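Local coordinates for protein trans-2-enoyl-CoA reductase [NADH] (Treponema denticola ATCC 35405, PDB 4GGO) that catalyses the NADH-dependent reduction of the carbon-carbon double bond of trans-2-enoyl-CoA substrates such as crotonyl-CoA, as part of fatty acid synthesis, at residues V53-S59 against A76-S82; I144-L148 against D209-I214. All blocks are in the same frame, centred on the assembly; numbering follows the deposited sequence.

Interaction 1 (V53-S59 against A76-S82); sequences VLVLGCS and AATIGVS
This is the first beta-alpha-beta unit of the Rossmann fold, with strands 52-56 and 77-82 running parallel and helix 61-74 crossing between them. Five backbone bonds zip the strands in sequence: Val53 N to Ala77 O, Ile79 N to Val53 O, Val55 N to Ile79 O, Val81 N to Val55 O and Gly57 N to Val81 O. Gly57 N to Val81 O is the shortest, at 2.6 Å. Val81 O is gripped twice. Cys58 N also reaches Val81 O, at 3.2 Å, but from above the carbonyl plane, as the chain turns out of the sheet.

Leu54, Leu56, Ile79 and Val81 share one face. Helix 124-136 packs on Leu54, Ile79 and Val81 there, while Leu56 reaches Tyr146 and Leu148. Leu54 has CG anti to its own N (chi1 178°), and Leu54 CD1 leans across the strand to Ile79 CG2, 3.8 Å away. Leu56 and Val81 run alongside one another, heading off the sheet together, with Leu56 CD2 3.9 Å from Val81 CB. On the other face, toward helix 61-74, Val53 CG2 meets Ala76 CB at 3.9 Å.

Gly80 has no side chain, and the sulfur of Cys58 lies against its backbone. Cys58 SG stands between N and the carbonyl carbon (chi1 62°) and rests 3.4 Å from Gly80 C. Beyond it, Ser59 CB packs on Ser82 OG at 3.6 Å. The two hydroxyls are held by other residues: Ser59 OG bonds to Glu84, and Ser82 OG to Asn100. Glu84 has an important part in discriminating NADH from NADPH. Gly57, Cys58 and Ser59 bind NAD(+), so the turn leaving the first strand is the start of the dinucleotide-binding loop of a Rossmann fold.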
# COMPACT_ATOMS: atom_id res chain seq x y z
N VAL A 53 -0.39 -17.52 1.99
CA VAL A 53 0.11 -16.18 1.71
C VAL A 53 0.62 -15.44 2.95
O VAL A 53 -0.05 -15.40 3.98
CB VAL A 53 -0.96 -15.31 1.03
CG1 VAL A 53 -0.38 -13.97 0.60
CG2 VAL A 53 -1.55 -16.05 -0.17
N LEU A 54 1.81 -14.87 2.83
CA LEU A 54 2.34 -13.98 3.85
C LEU A 54 2.26 -12.54 3.36
O LEU A 54 2.75 -12.23 2.28
CB LEU A 54 3.79 -14.34 4.17
CG LEU A 54 4.51 -13.47 5.21
CD1 LEU A 54 3.82 -13.57 6.56
CD2 LEU A 54 5.97 -13.86 5.32
N VAL A 55 1.62 -11.68 4.14
CA VAL A 55 1.51 -10.27 3.77
C VAL A 55 2.16 -9.38 4.82
O VAL A 55 1.73 -9.33 5.98
CB VAL A 55 0.04 -9.82 3.58
CG1 VAL A 55 -0.01 -8.35 3.21
CG2 VAL A 55 -0.63 -10.67 2.51
N LEU A 56 3.21 -8.67 4.41
CA LEU A 56 3.95 -7.80 5.31
C LEU A 56 3.46 -6.36 5.16
O LEU A 56 3.68 -5.72 4.13
CB LEU A 56 5.44 -7.90 5.03
CG LEU A 56 5.96 -9.34 5.12
CD1 LEU A 56 7.41 -9.44 4.65
CD2 LEU A 56 5.81 -9.87 6.53
N GLY A 57 2.79 -5.86 6.19
CA GLY A 57 2.10 -4.58 6.11
C GLY A 57 0.67 -4.84 5.68
O GLY A 57 0.22 -4.33 4.65
N CYS A 58 -0.04 -5.62 6.48
CA CYS A 58 -1.33 -6.18 6.08
C CYS A 58 -2.53 -5.35 6.49
O CYS A 58 -3.67 -5.70 6.18
CB CYS A 58 -1.48 -7.56 6.71
SG CYS A 58 -1.46 -7.51 8.53
N SER A 59 -2.30 -4.24 7.19
CA SER A 59 -3.39 -3.55 7.88
C SER A 59 -4.02 -2.39 7.11
O SER A 59 -5.08 -1.89 7.50
CB SER A 59 -2.92 -3.07 9.25
OG SER A 59 -1.96 -2.03 9.13
N ALA A 76 -7.37 -18.40 0.17
CA ALA A 76 -6.05 -18.71 0.69
C ALA A 76 -5.94 -18.51 2.19
O ALA A 76 -6.65 -17.69 2.78
CB ALA A 76 -4.99 -17.88 -0.03
N ALA A 77 -5.04 -19.27 2.81
CA ALA A 77 -4.68 -19.05 4.20
C ALA A 77 -3.67 -17.92 4.25
O ALA A 77 -2.73 -17.89 3.46
CB ALA A 77 -4.09 -20.32 4.80
N THR A 78 -3.87 -16.97 5.15
CA THR A 78 -3.00 -15.81 5.22
C THR A 78 -2.43 -15.55 6.61
O THR A 78 -3.13 -15.66 7.61
CB THR A 78 -3.70 -14.51 4.75
OG1 THR A 78 -4.70 -14.13 5.71
CG2 THR A 78 -4.36 -14.71 3.39
N ILE A 79 -1.14 -15.22 6.64
CA ILE A 79 -0.53 -14.67 7.83
C ILE A 79 -0.19 -13.21 7.53
O ILE A 79 0.52 -12.92 6.57
CB ILE A 79 0.75 -15.42 8.23
CG1 ILE A 79 0.42 -16.85 8.64
CG2 ILE A 79 1.47 -14.69 9.36
CD1 ILE A 79 1.64 -17.70 8.94
N GLY A 80 -0.71 -12.30 8.35
CA GLY A 80 -0.46 -10.89 8.15
C GLY A 80 0.39 -10.31 9.26
O GLY A 80 0.26 -10.68 10.42
N VAL A 81 1.29 -9.40 8.89
CA VAL A 81 2.14 -8.72 9.85
C VAL A 81 2.02 -7.21 9.70
O VAL A 81 2.14 -6.68 8.59
CB VAL A 81 3.62 -9.12 9.67
CG1 VAL A 81 4.50 -8.32 10.61
CG2 VAL A 81 3.80 -10.61 9.90
N SER A 82 1.77 -6.52 10.81
CA SER A 82 1.73 -5.07 10.83
C SER A 82 2.05 -4.55 12.22
O SER A 82 1.96 -5.28 13.20
CB SER A 82 0.36 -4.55 10.38
OG SER A 82 -0.65 -4.92 11.30

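Interaction 2 (I144-L148 against D209-I214); sequences IVYSL and DWERWI
The Tyr146 ring is held between Trp210 on one face and Leu148 on the other, with the Asp209 carboxylate oxygen OD2 at its edge, in the ring plane. Here helix 208-219 packs on strand 141-146 of the parallel Rossmann sheet, and the segments 144-146 and 209-214 run roughly antiparallel. Trp210 CB sits over the centre of the Tyr146 ring, 3.9 Å from its centroid, in a CH-pi contact. The favour is returned: Tyr146 CB lies over the five-membered ring of Trp210, 4.2 Å from that centroid. The two ring planes are 33° apart, an oblique pairing. On the opposite face Leu148 CG is offset toward the rim.

Tyr146 extends toward the helix because CG is anti to its backbone N (chi1 -169°). This brings the hydroxyl to Asp209, where Tyr146 OH donates to Asp209 OD2 at 3.0 Å. OD2 accepts through its anti lone pair, and ring and carboxylate planes are 59° apart. The other oxygen, OD1, forms a salt bridge with Lys127, which would probably favour the charged carboxylate. Leu148 CD1 comes within 3.3 Å of Asp209 OD2. Leu148 binds NAD(+), so this packing borders a residue of the cofactor site.

Trp213 adds a second indole on the edge side of the tyrosine, with Trp213 CD1 4.0 Å from Tyr146 CE2. The NE1 of Trp210 is hydrogen-bonded to Thr229 on the next strand, and the Trp210 side chain touches Leu256, Ala260 and Leu263 of helix 248-266. Farther along, toward the start of the strand segment, the contact becomes purely aliphatic. Ile144 and Ile214 pass head to tail, and Ile144 CD1 meets Ile214 CD1 at 3.8 Å.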
# COMPACT_ATOMS: atom_id res chain seq x y z
N ILE A 144 4.36 -14.16 -1.25
CA ILE A 144 4.79 -13.26 -0.19
C ILE A 144 4.70 -11.81 -0.63
O ILE A 144 5.45 -11.36 -1.49
CB ILE A 144 6.23 -13.57 0.26
CG1 ILE A 144 6.35 -15.02 0.72
CG2 ILE A 144 6.65 -12.62 1.38
CD1 ILE A 144 7.73 -15.40 1.18
N VAL A 145 3.77 -11.08 -0.03
CA VAL A 145 3.55 -9.69 -0.40
C VAL A 145 4.25 -8.74 0.57
O VAL A 145 3.92 -8.68 1.75
CB VAL A 145 2.05 -9.35 -0.44
CG1 VAL A 145 1.84 -7.90 -0.84
CG2 VAL A 145 1.33 -10.28 -1.41
N TYR A 146 5.24 -8.01 0.05
CA TYR A 146 5.96 -7.04 0.87
C TYR A 146 5.41 -5.63 0.63
O TYR A 146 5.72 -5.00 -0.38
CB TYR A 146 7.46 -7.08 0.56
CG TYR A 146 8.30 -6.29 1.54
CD1 TYR A 146 8.55 -4.94 1.34
CD2 TYR A 146 8.83 -6.90 2.67
CE1 TYR A 146 9.32 -4.22 2.24
CE2 TYR A 146 9.60 -6.18 3.57
CZ TYR A 146 9.84 -4.84 3.35
OH TYR A 146 10.60 -4.13 4.24
N SER A 147 4.61 -5.15 1.57
CA SER A 147 3.99 -3.84 1.44
C SER A 147 4.19 -2.98 2.68
O SER A 147 3.28 -2.27 3.11
CB SER A 147 2.49 -3.98 1.15
OG SER A 147 1.86 -2.72 1.03
N LEU A 148 5.39 -3.05 3.26
CA LEU A 148 5.70 -2.27 4.45
C LEU A 148 5.84 -0.78 4.12
O LEU A 148 6.53 -0.41 3.17
CB LEU A 148 6.97 -2.78 5.12
CG LEU A 148 6.86 -4.15 5.81
CD1 LEU A 148 8.18 -4.54 6.44
CD2 LEU A 148 5.75 -4.12 6.85
N ASP A 209 15.15 -5.28 4.14
CA ASP A 209 14.28 -6.08 5.00
C ASP A 209 13.56 -7.15 4.21
O ASP A 209 13.34 -8.26 4.70
CB ASP A 209 13.27 -5.19 5.73
CG ASP A 209 12.40 -5.98 6.69
OD1 ASP A 209 12.96 -6.67 7.56
OD2 ASP A 209 11.16 -5.91 6.56
N TRP A 210 13.17 -6.81 2.99
CA TRP A 210 12.50 -7.75 2.09
C TRP A 210 13.38 -8.98 1.87
O TRP A 210 12.93 -10.11 2.04
CB TRP A 210 12.22 -7.06 0.75
CG TRP A 210 11.54 -7.92 -0.26
CD1 TRP A 210 10.78 -9.04 -0.03
CD2 TRP A 210 11.55 -7.74 -1.68
NE1 TRP A 210 10.32 -9.55 -1.22
CE2 TRP A 210 10.78 -8.78 -2.25
CE3 TRP A 210 12.14 -6.80 -2.53
CZ2 TRP A 210 10.58 -8.90 -3.62
CZ3 TRP A 210 11.94 -6.92 -3.90
CH2 TRP A 210 11.17 -7.96 -4.43
N GLU A 211 14.63 -8.74 1.50
CA GLU A 211 15.58 -9.81 1.26
C GLU A 211 15.86 -10.59 2.54
O GLU A 211 16.06 -11.80 2.51
CB GLU A 211 16.88 -9.24 0.69
CG GLU A 211 17.84 -10.29 0.15
CD GLU A 211 19.05 -9.69 -0.53
OE1 GLU A 211 19.44 -8.56 -0.16
OE2 GLU A 211 19.61 -10.33 -1.44
N ARG A 212 15.84 -9.89 3.67
CA ARG A 212 16.06 -10.52 4.96
C ARG A 212 14.91 -11.47 5.29
O ARG A 212 15.13 -12.57 5.80
CB ARG A 212 16.22 -9.47 6.07
CG ARG A 212 16.80 -10.01 7.36
CD ARG A 212 16.89 -8.93 8.43
NE ARG A 212 17.52 -9.40 9.65
CZ ARG A 212 18.79 -9.17 9.97
NH1 ARG A 212 19.57 -8.47 9.16
NH2 ARG A 212 19.28 -9.64 11.11
N TRP A 213 13.69 -11.03 4.99
CA TRP A 213 12.51 -11.87 5.17
C TRP A 213 12.61 -13.15 4.34
O TRP A 213 12.37 -14.24 4.83
CB TRP A 213 11.23 -11.11 4.79
CG TRP A 213 10.61 -10.35 5.92
CD1 TRP A 213 10.76 -9.02 6.19
CD2 TRP A 213 9.74 -10.87 6.94
NE1 TRP A 213 10.04 -8.68 7.31
CE2 TRP A 213 9.40 -9.79 7.78
CE3 TRP A 213 9.22 -12.13 7.21
CZ2 TRP A 213 8.56 -9.95 8.89
CZ3 TRP A 213 8.39 -12.29 8.30
CH2 TRP A 213 8.07 -11.20 9.13
N ILE A 214 12.98 -12.99 3.07
CA ILE A 214 13.07 -14.11 2.14
C ILE A 214 14.17 -15.10 2.53
O ILE A 214 13.94 -16.31 2.58
CB ILE A 214 13.29 -13.64 0.69
CG1 ILE A 214 12.15 -12.72 0.25
CG2 ILE A 214 13.42 -14.83 -0.24
CD1 ILE A 214 10.78 -13.37 0.34

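Both contacts are buried and share one sheet. Strands 52-56 and 141-146 are neighbours in it, and backbone pairing of Leu54 and Leu56 with Val145 joins them. Interaction 1 is strand against strand within the sheet, so main-chain hydrogen bonds dominate and side chains add small aliphatic contacts. Interaction 2 is helix against sheet. No main-chain bond crosses it, and aromatic faces plus one tyrosine-aspartate bond do the work. The two meet on one side of the sheet, where Leu56 CD1 packs on Tyr146 CD2. Both also reach the NAD(+) site: 57-59 from interaction 1 and Leu148 from interaction 2 follow the ends of adjacent strands.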